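Local coordinates for periplasmic binding protein (Sulfurospirillum deleyianum, PDB 4PAG) that probably captures a solute, perhaps an iron chelate or cobalamin-like compound, for an ABC importer, and holds a histidine in its pocket, at residues P90-T95 / L109-P115; I121-Q125 / E193-L197; S264-W268 / Y305-F309. All coordinates share one frame; numbering follows the deposited sequence. Where two conformers were deposited one is given.

Contact 1: P90-T95 / L109-P115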
ATOM      1  N   PRO A  90      12.316  16.446  13.707  1.00 28.74           N
ATOM      2  CA  PRO A  90      12.801  15.796  12.498  1.00 27.03           C
ATOM      3  C   PRO A  90      13.498  16.829  11.614  1.00 24.48           C
ATOM      4  O   PRO A  90      13.069  17.982  11.584  1.00 27.43           O
ATOM      5  CB  PRO A  90      11.520  15.293  11.836  1.00 26.46           C
ATOM      6  CG  PRO A  90      10.471  16.247  12.281  1.00 25.72           C
ATOM      7  CD  PRO A  90      10.864  16.693  13.666  1.00 27.70           C
ATOM      8  N   ASP A  91      14.569  16.432  10.926  1.00 24.96           N
ATOM      9  CA  ASP A  91      15.235  17.326   9.954  1.00 25.30           C
ATOM     10  C   ASP A  91      14.309  17.660   8.783  1.00 25.27           C
ATOM     11  O   ASP A  91      14.377  18.743   8.204  1.00 26.82           O
ATOM     12  CB  ASP A  91      16.519  16.689   9.413  1.00 29.57           C
ATOM     13  CG  ASP A  91      17.535  16.383  10.506  1.00 33.18           C
ATOM     14  OD1 ASP A  91      17.691  17.215  11.418  1.00 41.83           O
ATOM     15  OD2 ASP A  91      18.179  15.310  10.456  1.00 33.38           O
ATOM     16  N   VAL A  92      13.451  16.711   8.426  1.00 23.69           N
ATOM     17  CA  VAL A  92      12.509  16.905   7.333  1.00 20.81           C
ATOM     18  C   VAL A  92      11.290  16.004   7.554  1.00 19.47           C
ATOM     19  O   VAL A  92      11.393  14.965   8.214  1.00 17.85           O
ATOM     20  CB  VAL A  92      13.187  16.631   5.967  1.00 21.09           C
ATOM     21  CG1 VAL A  92      13.545  15.159   5.819  1.00 21.73           C
ATOM     22  CG2 VAL A  92      12.315  17.100   4.812  1.00 19.84           C
ATOM     23  N   ILE A  93      10.143  16.437   7.038  1.00 18.73           N
ATOM     24  CA  ILE A  93       8.917  15.642   7.041  1.00 19.21           C
ATOM     25  C   ILE A  93       8.583  15.316   5.587  1.00 18.14           C
ATOM     26  O   ILE A  93       8.624  16.188   4.727  1.00 18.20           O
ATOM     27  CB  ILE A  93       7.742  16.410   7.683  1.00 21.13           C
ATOM     28  CG1 ILE A  93       8.046  16.704   9.156  1.00 23.28           C
ATOM     29  CG2 ILE A  93       6.437  15.621   7.554  1.00 21.19           C
ATOM     30  CD1 ILE A  93       7.042  17.622   9.818  1.00 24.60           C
ATOM     31  N   ILE A  94       8.286  14.052   5.317  1.00 18.03           N
ATOM     32  CA  ILE A  94       7.884  13.618   4.001  1.00 17.46           C
ATOM     33  C   ILE A  94       6.384  13.360   4.050  1.00 17.43           C
ATOM     34  O   ILE A  94       5.918  12.594   4.890  1.00 19.08           O
ATOM     35  CB  ILE A  94       8.608  12.324   3.580  1.00 17.73           C
ATOM     36  CG1 ILE A  94      10.133  12.453   3.734  1.00 19.95           C
ATOM     37  CG2 ILE A  94       8.243  11.965   2.154  1.00 16.87           C
ATOM     38  CD1 ILE A  94      10.775  13.531   2.886  1.00 21.35           C
ATOM     39  N   THR A  95       5.633  13.998   3.157  1.00 17.10           N
ATOM     40  CA  THR A  95       4.181  13.854   3.144  1.00 17.07           C
ATOM     41  C   THR A  95       3.639  13.154   1.903  1.00 18.12           C
ATOM     42  O   THR A  95       4.327  13.000   0.888  1.00 18.52           O
ATOM     43  CB  THR A  95       3.463  15.208   3.310  1.00 17.54           C
ATOM     44  OG1 THR A  95       3.507  15.948   2.086  1.00 18.70           O
ATOM     45  CG2 THR A  95       4.094  16.022   4.413  1.00 18.03           C
ATOM     46  N   LEU A 109       1.367  21.857   8.563  1.00 28.86           N
ATOM     47  CA  LEU A 109       2.811  21.992   8.370  1.00 27.95           C
ATOM     48  C   LEU A 109       3.267  23.437   8.553  1.00 29.23           C
ATOM     49  O   LEU A 109       4.356  23.675   9.067  1.00 29.70           O
ATOM     50  CB  LEU A 109       3.234  21.505   6.986  1.00 27.64           C
ATOM     51  CG  LEU A 109       3.246  19.997   6.722  1.00 27.21           C
ATOM     52  CD1 LEU A 109       3.566  19.789   5.252  1.00 28.71           C
ATOM     53  CD2 LEU A 109       4.224  19.238   7.606  1.00 27.65           C
ATOM     54  N   ALA A 110       2.440  24.392   8.128  1.00 30.79           N
ATOM     55  CA  ALA A 110       2.732  25.815   8.327  1.00 30.74           C
ATOM     56  C   ALA A 110       2.861  26.123   9.816  1.00 33.00           C
ATOM     57  O   ALA A 110       3.771  26.822  10.250  1.00 37.44           O
ATOM     58  CB  ALA A 110       1.648  26.677   7.701  1.00 28.92           C
ATOM     59  N   ARG A 111       1.938  25.577  10.590  1.00 33.77           N
ATOM     60  CA  ARG A 111       1.945  25.727  12.038  1.00 38.70           C
ATOM     61  C   ARG A 111       3.207  25.147  12.676  1.00 38.05           C
ATOM     62  O   ARG A 111       3.789  25.759  13.569  1.00 40.40           O
ATOM     63  CB  ARG A 111       0.703  25.047  12.594  1.00 39.42           C
ATOM     64  CG  ARG A 111       0.540  25.112  14.090  1.00 38.99           C
ATOM     65  CD  ARG A 111      -0.774  24.460  14.439  1.00 36.84           C
ATOM     66  NE  ARG A 111      -0.835  24.082  15.837  1.00 38.92           N
ATOM     67  CZ  ARG A 111      -1.825  23.374  16.368  1.00 43.80           C
ATOM     68  NH1 ARG A 111      -2.844  22.965  15.613  1.00 43.90           N
ATOM     69  NH2 ARG A 111      -1.793  23.074  17.659  1.00 45.29           N
ATOM     70  N   ILE A 112       3.620  23.977  12.193  1.00 39.72           N
ATOM     71  CA  ILE A 112       4.790  23.256  12.704  1.00 43.69           C
ATOM     72  C   ILE A 112       6.106  23.936  12.344  1.00 38.62           C
ATOM     73  O   ILE A 112       7.029  23.958  13.158  1.00 38.31           O
ATOM     74  CB  ILE A 112       4.815  21.798  12.171  1.00 49.88           C
ATOM     75  CG1 ILE A 112       3.684  20.981  12.800  1.00 56.64           C
ATOM     76  CG2 ILE A 112       6.150  21.117  12.441  1.00 53.84           C
ATOM     77  CD1 ILE A 112       3.681  20.977  14.314  1.00 58.78           C
ATOM     78  N   SER A 113       6.200  24.455  11.122  1.00 33.97           N
ATOM     79  CA  SER A 113       7.402  25.155  10.655  1.00 38.58           C
ATOM     80  C   SER A 113       8.651  24.252  10.649  1.00 40.27           C
ATOM     81  O   SER A 113       9.723  24.648  11.096  1.00 38.40           O
ATOM     82  CB  SER A 113       7.621  26.443  11.478  1.00 43.42           C
ATOM     83  OG  SER A 113       8.899  27.011  11.261  1.00 49.73           O
ATOM     84  N   ILE A 114       8.479  23.027  10.150  1.00 37.79           N
ATOM     85  CA  ILE A 114       9.583  22.103   9.859  1.00 35.56           C
ATOM     86  C   ILE A 114       9.597  21.925   8.339  1.00 28.05           C
ATOM     87  O   ILE A 114       8.531  21.845   7.737  1.00 25.61           O
ATOM     88  CB  ILE A 114       9.362  20.722  10.527  1.00 36.68           C
ATOM     89  CG1 ILE A 114       9.394  20.832  12.061  1.00 41.96           C
ATOM     90  CG2 ILE A 114      10.402  19.703  10.053  1.00 34.48           C
ATOM     91  CD1 ILE A 114      10.780  20.881  12.663  1.00 44.68           C
ATOM     92  N   PRO A 115      10.788  21.872   7.708  1.00 27.01           N
ATOM     93  CA  PRO A 115      10.861  21.606   6.264  1.00 26.45           C
ATOM     94  C   PRO A 115      10.070  20.360   5.847  1.00 22.81           C
ATOM     95  O   PRO A 115      10.170  19.327   6.504  1.00 22.62           O
ATOM     96  CB  PRO A 115      12.356  21.372   6.036  1.00 28.71           C
ATOM     97  CG  PRO A 115      13.014  22.204   7.081  1.00 31.53           C
ATOM     98  CD  PRO A 115      12.126  22.101   8.285  1.00 29.71           C
TER
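Ile-93 meets Leu-109, Ile-112 and Ile-114 on the inner side of a beta-alpha-beta unit, where helix 99-112 returns the chain to the parallel neighbour of strand 92-96. The tight part is mostly aliphatic. Ile-93 holds CG1 opposite its carbonyl carbon (chi1 -63°) and continues extended, which carries CD1 out to the helix, 3.9 Å from Leu-109 CD2; the two side chains run past each other in opposite directions. Ile-114 crosses Ile-93 at about a right angle, its CG2 3.9 Å from Ile-93 CG1, and the same methyl lies 3.5 Å from Pro-90 O and 4.1 Å from Pro-90 CG. Thr-95 suits the far end of the strand because its methyl joins the apolar layer: CG2 meets Leu-109 CD1 tip to tip at 3.9 Å, while its hydroxyl makes a weak hydrogen bond with Leu-117 O. Ile-85 of helix 82-88 and Tyr-24 of strand 23-25 also touch Ile-93.

The outer side is looser and more polar. The ring of the exposed Pro-115 rests near the backbone of Asp-91, CG 3.9 Å from Asp-91 O, and Asp-91 OD2 accepts hydrogen bonds from the backbone N of Thr-21 and Arg-22. Between the two sides, Ile-93 N donates to Pro-115 O at 2.9 Å, with 159° at the hydrogen and in the carbonyl plane. Proline, which has no N-H to give, can still supply this acceptor. The chemistry therefore divides the work: backbone bonding, carried on by Ile-93 with Leu-117, sets the strands in register, and branched aliphatic side chains fasten the helix over them.

Contact 2: I121-Q125 / E193-L197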
ATOM      1  N   ILE A 121       2.348   9.167  -4.853  1.00 20.17           N
ATOM      2  CA  ILE A 121       2.427   7.703  -4.928  1.00 23.60           C
ATOM      3  C   ILE A 121       1.115   7.031  -5.328  1.00 23.53           C
ATOM      4  O   ILE A 121       0.989   5.809  -5.243  1.00 24.53           O
ATOM      5  CB  ILE A 121       2.878   7.111  -3.582  1.00 25.41           C
ATOM      6  CG1 ILE A 121       2.022   7.668  -2.440  1.00 27.93           C
ATOM      7  CG2 ILE A 121       4.343   7.426  -3.354  1.00 27.55           C
ATOM      8  CD1 ILE A 121       2.039   6.824  -1.189  1.00 31.86           C
ATOM      9  N   ASP A 122       0.139   7.812  -5.770  1.00 22.45           N
ATOM     10  CA  ASP A 122      -1.171   7.249  -6.070  1.00 23.54           C
ATOM     11  C   ASP A 122      -1.117   6.278  -7.253  1.00 24.57           C
ATOM     12  O   ASP A 122      -1.692   5.190  -7.194  1.00 30.30           O
ATOM     13  CB  ASP A 122      -2.189   8.359  -6.286  1.00 24.29           C
ATOM     14  CG  ASP A 122      -2.627   9.016  -4.971  1.00 25.43           C
ATOM     15  OD1 ASP A 122      -2.247   8.549  -3.864  1.00 26.84           O
ATOM     16  OD2 ASP A 122      -3.363  10.006  -5.046  1.00 25.38           O
ATOM     17  N   ASP A 123      -0.405   6.661  -8.307  1.00 21.10           N
ATOM     18  CA  ASP A 123      -0.120   5.761  -9.415  1.00 21.59           C
ATOM     19  C   ASP A 123       1.081   4.928  -9.002  1.00 19.29           C
ATOM     20  O   ASP A 123       2.160   5.469  -8.786  1.00 19.39           O
ATOM     21  CB  ASP A 123       0.190   6.558 -10.688  1.00 23.94           C
ATOM     22  CG  ASP A 123       0.288   5.682 -11.943  1.00 29.96           C
ATOM     23  OD1 ASP A 123       0.464   4.436 -11.848  1.00 31.45           O
ATOM     24  OD2 ASP A 123       0.198   6.266 -13.047  1.00 31.31           O
ATOM     25  N   SER A 124       0.898   3.612  -8.894  1.00 17.54           N
ATOM     26  CA  SER A 124       1.975   2.734  -8.445  1.00 18.12           C
ATOM     27  C   SER A 124       3.187   2.737  -9.394  1.00 17.49           C
ATOM     28  O   SER A 124       4.306   2.420  -8.973  1.00 15.82           O
ATOM     29  CB  SER A 124       1.458   1.305  -8.214  1.00 17.83           C
ATOM     30  OG  SER A 124       0.548   1.242  -7.113  1.00 18.69           O
ATOM     31  N   GLN A 125       2.968   3.096 -10.656  0.50 17.86           N
ATOM     32  CA  GLN A 125       4.063   3.227 -11.611  0.50 19.98           C
ATOM     33  C   GLN A 125       5.063   4.312 -11.181  0.50 19.62           C
ATOM     34  O   GLN A 125       6.198   4.320 -11.646  0.50 20.88           O
ATOM     35  CB  GLN A 125       3.526   3.512 -13.021  0.50 21.93           C
ATOM     36  CG  GLN A 125       2.439   2.548 -13.494  0.50 23.65           C
ATOM     37  CD  GLN A 125       2.977   1.306 -14.185  0.50 23.52           C
ATOM     38  OE1 GLN A 125       2.214   0.495 -14.702  0.50 31.48           O
ATOM     39  NE2 GLN A 125       4.289   1.172 -14.230  0.50 24.10           N
ATOM     40  N   GLU A 193      -6.564   0.956  -6.461  1.00 15.53           N
ATOM     41  CA  GLU A 193      -5.633   1.104  -7.590  1.00 16.53           C
ATOM     42  C   GLU A 193      -4.919  -0.180  -8.076  1.00 15.41           C
ATOM     43  O   GLU A 193      -4.866  -0.405  -9.285  1.00 15.92           O
ATOM     44  CB  GLU A 193      -4.595   2.194  -7.272  1.00 17.62           C
ATOM     45  CG  GLU A 193      -3.678   2.551  -8.431  1.00 19.35           C
ATOM     46  CD  GLU A 193      -2.337   1.826  -8.407  1.00 20.91           C
ATOM     47  OE1 GLU A 193      -2.030   1.122  -7.415  1.00 25.13           O
ATOM     48  OE2 GLU A 193      -1.567   1.974  -9.387  1.00 21.92           O
ATOM     49  N   PRO A 194      -4.364  -1.008  -7.156  1.00 13.97           N
ATOM     50  CA  PRO A 194      -3.622  -2.173  -7.635  1.00 14.25           C
ATOM     51  C   PRO A 194      -4.520  -3.236  -8.266  1.00 14.08           C
ATOM     52  O   PRO A 194      -4.043  -4.040  -9.063  1.00 13.40           O
ATOM     53  CB  PRO A 194      -2.958  -2.721  -6.372  1.00 15.55           C
ATOM     54  CG  PRO A 194      -3.771  -2.201  -5.245  1.00 15.88           C
ATOM     55  CD  PRO A 194      -4.253  -0.863  -5.693  1.00 15.55           C
ATOM     56  N   LEU A 195      -5.804  -3.226  -7.919  1.00 13.07           N
ATOM     57  CA  LEU A 195      -6.766  -4.134  -8.551  1.00 13.88           C
ATOM     58  C   LEU A 195      -6.933  -3.788 -10.034  1.00 14.62           C
ATOM     59  O   LEU A 195      -6.993  -4.674 -10.886  1.00 17.08           O
ATOM     60  CB  LEU A 195      -8.105  -4.086  -7.821  1.00 15.55           C
ATOM     61  CG  LEU A 195      -8.057  -4.589  -6.372  1.00 18.79           C
ATOM     62  CD1 LEU A 195      -9.162  -3.973  -5.525  1.00 22.01           C
ATOM     63  CD2 LEU A 195      -8.172  -6.096  -6.350  1.00 23.70           C
ATOM     64  N   ALA A 196      -6.992  -2.498 -10.338  1.00 15.69           N
ATOM     65  CA  ALA A 196      -7.056  -2.034 -11.728  1.00 16.48           C
ATOM     66  C   ALA A 196      -5.714  -2.206 -12.437  1.00 16.16           C
ATOM     67  O   ALA A 196      -5.669  -2.562 -13.616  1.00 16.73           O
ATOM     68  CB  ALA A 196      -7.492  -0.581 -11.773  1.00 18.29           C
ATOM     69  N   LEU A 197      -4.622  -1.957 -11.717  1.00 16.52           N
ATOM     70  CA  LEU A 197      -3.275  -2.119 -12.278  1.00 17.81           C
ATOM     71  C   LEU A 197      -2.985  -3.570 -12.667  1.00 17.67           C
ATOM     72  O   LEU A 197      -2.236  -3.839 -13.614  1.00 20.09           O
ATOM     73  CB  LEU A 197      -2.231  -1.646 -11.269  1.00 17.81           C
ATOM     74  CG  LEU A 197      -0.825  -1.414 -11.808  1.00 20.46           C
ATOM     75  CD1 LEU A 197      -0.808  -0.216 -12.747  1.00 22.28           C
ATOM     76  CD2 LEU A 197       0.148  -1.215 -10.653  1.00 20.35           C
TER
HETATM   77  O   HOH W   1      -2.286   3.181 -11.539  1.00 25.21           O
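An Asx turn at Asp-123, in the loop between strand 116-119 and helix 127-138, presents Ser-124 to Glu-193 at the start of helix 193-197. Segment 121-125 follows a strand of the three-stranded sheet, while 193-197 lies between strands 172-176 and 201-202 of the four-stranded one, consistent with contact between the two lobes of a periplasmic binding protein. Asp-123 OD1 accepts from Gln-125 N at 3.1 Å, and the turn leaves Ser-124 offering both its N-H and its hydroxyl. Glu-193 receives them with one oxygen each. Ser-124 OG donates to OE1 of Glu-193 on its syn side at 2.6 Å, whereas Ser-124 N reaches Glu-193 OE2 at 3.0 Å from well above the carboxylate plane. The glutamate's bend at chi2 (-96°) sets the carboxylate beside Ser-124, Glu-193 CG passing 3.5 Å from Asp-122 O. Serine is small enough to let Leu-197 close in, CD2 lying 3.7 Å from Ser-124 CB. Arg-277 makes a long, weak ion pair with Glu-193 OE1. Asp-123 OD1 and Glu-193 OE2, like charges, lie 4.0 Å apart with their carboxylate planes turned 59°; a water probably eases their repulsion, donating to Asp-123 OD1 at 3.0 Å and to Glu-193 OE2 at 2.6 Å.

Contact 3: S264-W268 / Y305-F309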
ATOM      1  N   SER A 264       1.374  -9.474   6.227  1.00 15.50           N
ATOM      2  CA  SER A 264       2.590  -9.629   7.021  1.00 15.08           C
ATOM      3  C   SER A 264       3.850  -9.198   6.260  1.00 15.51           C
ATOM      4  O   SER A 264       4.210  -9.823   5.263  1.00 16.39           O
ATOM      5  CB  SER A 264       2.734 -11.084   7.471  1.00 15.50           C
ATOM      6  OG  SER A 264       1.609 -11.486   8.237  1.00 16.54           O
ATOM      7  N   PRO A 265       4.535  -8.138   6.731  1.00 14.32           N
ATOM      8  CA  PRO A 265       4.246  -7.274   7.874  1.00 14.14           C
ATOM      9  C   PRO A 265       3.402  -6.042   7.526  1.00 14.72           C
ATOM     10  O   PRO A 265       2.883  -5.371   8.428  1.00 14.23           O
ATOM     11  CB  PRO A 265       5.638  -6.831   8.303  1.00 14.65           C
ATOM     12  CG  PRO A 265       6.357  -6.680   7.003  1.00 14.06           C
ATOM     13  CD  PRO A 265       5.854  -7.813   6.147  1.00 14.12           C
ATOM     14  N   PHE A 266       3.304  -5.731   6.234  1.00 13.77           N
ATOM     15  CA  PHE A 266       2.497  -4.628   5.747  1.00 12.98           C
ATOM     16  C   PHE A 266       1.479  -5.201   4.760  1.00 13.00           C
ATOM     17  O   PHE A 266       1.773  -6.155   4.036  1.00 12.34           O
ATOM     18  CB  PHE A 266       3.342  -3.600   4.988  1.00 13.59           C
ATOM     19  CG  PHE A 266       4.486  -3.002   5.760  1.00 13.82           C
ATOM     20  CD1 PHE A 266       4.431  -2.799   7.142  1.00 14.68           C
ATOM     21  CD2 PHE A 266       5.613  -2.557   5.070  1.00 14.93           C
ATOM     22  CE1 PHE A 266       5.498  -2.206   7.814  1.00 14.33           C
ATOM     23  CE2 PHE A 266       6.673  -1.960   5.736  1.00 14.72           C
ATOM     24  CZ  PHE A 266       6.613  -1.779   7.110  1.00 13.66           C
ATOM     25  N   ASN A 267       0.302  -4.595   4.704  1.00 12.39           N
ATOM     26  CA  ASN A 267      -0.753  -5.047   3.790  1.00 12.28           C
ATOM     27  C   ASN A 267      -0.302  -4.976   2.331  1.00 13.34           C
ATOM     28  O   ASN A 267       0.298  -3.979   1.901  1.00 13.98           O
ATOM     29  CB  ASN A 267      -1.989  -4.189   4.000  1.00 12.71           C
ATOM     30  CG  ASN A 267      -3.252  -4.831   3.461  1.00 12.65           C
ATOM     31  OD1 ASN A 267      -3.478  -4.887   2.239  1.00 11.11           O
ATOM     32  ND2 ASN A 267      -4.102  -5.295   4.368  1.00 12.24           N
ATOM     33  N   TRP A 268      -0.585  -6.035   1.570  1.00 14.42           N
ATOM     34  CA  TRP A 268      -0.152  -6.125   0.182  1.00 14.50           C
ATOM     35  C   TRP A 268      -0.909  -5.196  -0.773  1.00 13.61           C
ATOM     36  O   TRP A 268      -0.398  -4.917  -1.851  1.00 13.78           O
ATOM     37  CB  TRP A 268      -0.238  -7.574  -0.341  1.00 15.33           C
ATOM     38  CG  TRP A 268       0.856  -8.479   0.150  1.00 14.82           C
ATOM     39  CD1 TRP A 268       1.660  -8.287   1.240  1.00 15.13           C
ATOM     40  CD2 TRP A 268       1.245  -9.734  -0.414  1.00 13.96           C
ATOM     41  NE1 TRP A 268       2.532  -9.329   1.372  1.00 15.00           N
ATOM     42  CE2 TRP A 268       2.297 -10.237   0.375  1.00 14.23           C
ATOM     43  CE3 TRP A 268       0.808 -10.484  -1.513  1.00 13.62           C
ATOM     44  CZ2 TRP A 268       2.926 -11.454   0.098  1.00 13.51           C
ATOM     45  CZ3 TRP A 268       1.433 -11.690  -1.780  1.00 12.86           C
ATOM     46  CH2 TRP A 268       2.472 -12.160  -0.978  1.00 13.30           C
ATOM     47  N   TYR A 305      10.750 -10.089  -0.784  1.00 13.43           N
ATOM     48  CA  TYR A 305      10.987 -10.080   0.658  1.00 15.90           C
ATOM     49  C   TYR A 305      12.478 -10.067   0.990  1.00 15.10           C
ATOM     50  O   TYR A 305      12.898  -9.426   1.970  1.00 15.89           O
ATOM     51  CB  TYR A 305      10.244 -11.229   1.366  1.00 15.22           C
ATOM     52  CG  TYR A 305       8.843 -10.814   1.793  1.00 13.75           C
ATOM     53  CD1 TYR A 305       7.858 -10.547   0.843  1.00 13.66           C
ATOM     54  CD2 TYR A 305       8.518 -10.655   3.132  1.00 13.24           C
ATOM     55  CE1 TYR A 305       6.591 -10.144   1.221  1.00 13.81           C
ATOM     56  CE2 TYR A 305       7.245 -10.252   3.523  1.00 13.04           C
ATOM     57  CZ  TYR A 305       6.285  -9.988   2.563  1.00 13.42           C
ATOM     58  OH  TYR A 305       5.009  -9.587   2.930  1.00 12.56           O
ATOM     59  N   GLN A 306      13.281 -10.720   0.153  1.00 14.37           N
ATOM     60  CA  GLN A 306      14.724 -10.762   0.373  1.00 15.23           C
ATOM     61  C   GLN A 306      15.326  -9.372   0.286  1.00 14.81           C
ATOM     62  O   GLN A 306      16.075  -8.966   1.172  1.00 14.64           O
ATOM     63  CB  GLN A 306      15.416 -11.694  -0.626  1.00 16.39           C
ATOM     64  CG  GLN A 306      16.850 -12.050  -0.242  1.00 18.62           C
ATOM     65  CD  GLN A 306      17.893 -11.028  -0.669  1.00 21.17           C
ATOM     66  OE1 GLN A 306      17.708 -10.274  -1.632  1.00 22.73           O
ATOM     67  NE2 GLN A 306      19.022 -11.022   0.040  1.00 23.16           N
ATOM     68  N   LEU A 307      14.975  -8.643  -0.761  1.00 14.03           N
ATOM     69  CA  LEU A 307      15.555  -7.324  -1.019  1.00 14.40           C
ATOM     70  C   LEU A 307      14.934  -6.258  -0.123  1.00 14.78           C
ATOM     71  O   LEU A 307      15.656  -5.493   0.538  1.00 14.94           O
ATOM     72  CB  LEU A 307      15.391  -6.943  -2.494  1.00 14.80           C
ATOM     73  CG  LEU A 307      15.888  -5.546  -2.889  1.00 15.37           C
ATOM     74  CD1 LEU A 307      17.389  -5.421  -2.654  1.00 15.54           C
ATOM     75  CD2 LEU A 307      15.547  -5.232  -4.334  1.00 16.23           C
ATOM     76  N   PHE A 308      13.603  -6.207  -0.084  1.00 14.11           N
ATOM     77  CA  PHE A 308      12.909  -5.145   0.665  1.00 14.35           C
ATOM     78  C   PHE A 308      13.009  -5.299   2.179  1.00 14.18           C
ATOM     79  O   PHE A 308      13.174  -4.305   2.880  1.00 16.09           O
ATOM     80  CB  PHE A 308      11.441  -4.999   0.218  1.00 15.09           C
ATOM     81  CG  PHE A 308      11.284  -4.231  -1.060  1.00 14.39           C
ATOM     82  CD1 PHE A 308      11.581  -4.819  -2.271  1.00 14.85           C
ATOM     83  CD2 PHE A 308      10.896  -2.894  -1.046  1.00 14.68           C
ATOM     84  CE1 PHE A 308      11.471  -4.110  -3.457  1.00 15.13           C
ATOM     85  CE2 PHE A 308      10.776  -2.182  -2.224  1.00 15.09           C
ATOM     86  CZ  PHE A 308      11.068  -2.789  -3.436  1.00 14.48           C
ATOM     87  N   PHE A 309      12.935  -6.531   2.680  1.00 14.78           N
ATOM     88  CA  PHE A 309      12.902  -6.777   4.123  1.00 15.48           C
ATOM     89  C   PHE A 309      14.142  -7.490   4.663  1.00 16.20           C
ATOM     90  O   PHE A 309      14.335  -7.543   5.873  1.00 18.80           O
ATOM     91  CB  PHE A 309      11.628  -7.548   4.506  1.00 15.73           C
ATOM     92  CG  PHE A 309      10.366  -6.755   4.303  1.00 16.45           C
ATOM     93  CD1 PHE A 309      10.038  -5.725   5.180  1.00 15.96           C
ATOM     94  CD2 PHE A 309       9.518  -7.013   3.234  1.00 17.70           C
ATOM     95  CE1 PHE A 309       8.886  -4.974   4.993  1.00 16.36           C
ATOM     96  CE2 PHE A 309       8.363  -6.266   3.046  1.00 17.37           C
ATOM     97  CZ  PHE A 309       8.047  -5.244   3.926  1.00 16.89           C
TER
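Tyr-305, on helix 297-309, carries its hydroxyl into the loop that follows strand 258-260 of the four-stranded parallel sheet, where the oxygen both gives and receives. It donates to Ser-264 O in a very short bond, Tyr-305 OH to Ser-264 O 2.5 Å, and accepts from Trp-268 NE1 at 2.9 Å with 160° at the hydrogen. Both partners lie at the phenol edge, near its plane, and the hydroxyl close to the indole plane. A phenylalanine in its place would probably leave the buried Trp-268 NE1 and Ser-264 O without their shared mate. Four residues on, Phe-309 points an edge at the face of Phe-266 in an offset edge-to-face pair, centroids 5.6 Å apart and planes at 64°. Its CG, anti to the carbonyl carbon (chi1 -67°), sets the ring beside Pro-265 and Phe-266. Pro-265, which follows a cis peptide bond, packs against both helix rings: its CD lies over one face of Phe-309 and 3.8 Å from Tyr-305 CE2, its CG 3.7 Å from Phe-309 CE1. Farther out, Phe-32 stacks on Phe-266, and Phe-322 of the histidine pocket meets the Trp-268 ring. The ligand is about 6 Å from the Ser-264 side chain, whose OG is hydrogen-bonded to Asn-56 OD1.

In the fold
Contacts 1 and 3 are buried, and contact 2 lies at the surface; their chemistry follows. Contact 1, its centre about 23 Å from the centre of the chain, stays within one beta-alpha-beta unit and relies on aliphatic side chains and a backbone bond. Contact 3 relies on aromatic rings and a buried phenol, with the Ser-264 side chain about 6 Å from the bound histidine. Contact 2, whose segments are farthest apart in sequence, uses carboxylates, a serine and a water, as its more open place allows. The chain links contacts 1 and 2: strand 116-119 starts just after Pro-115 and leads to the 121-125 loop. Contacts 2 and 3 come within about 6 Å at their nearest atoms without touching.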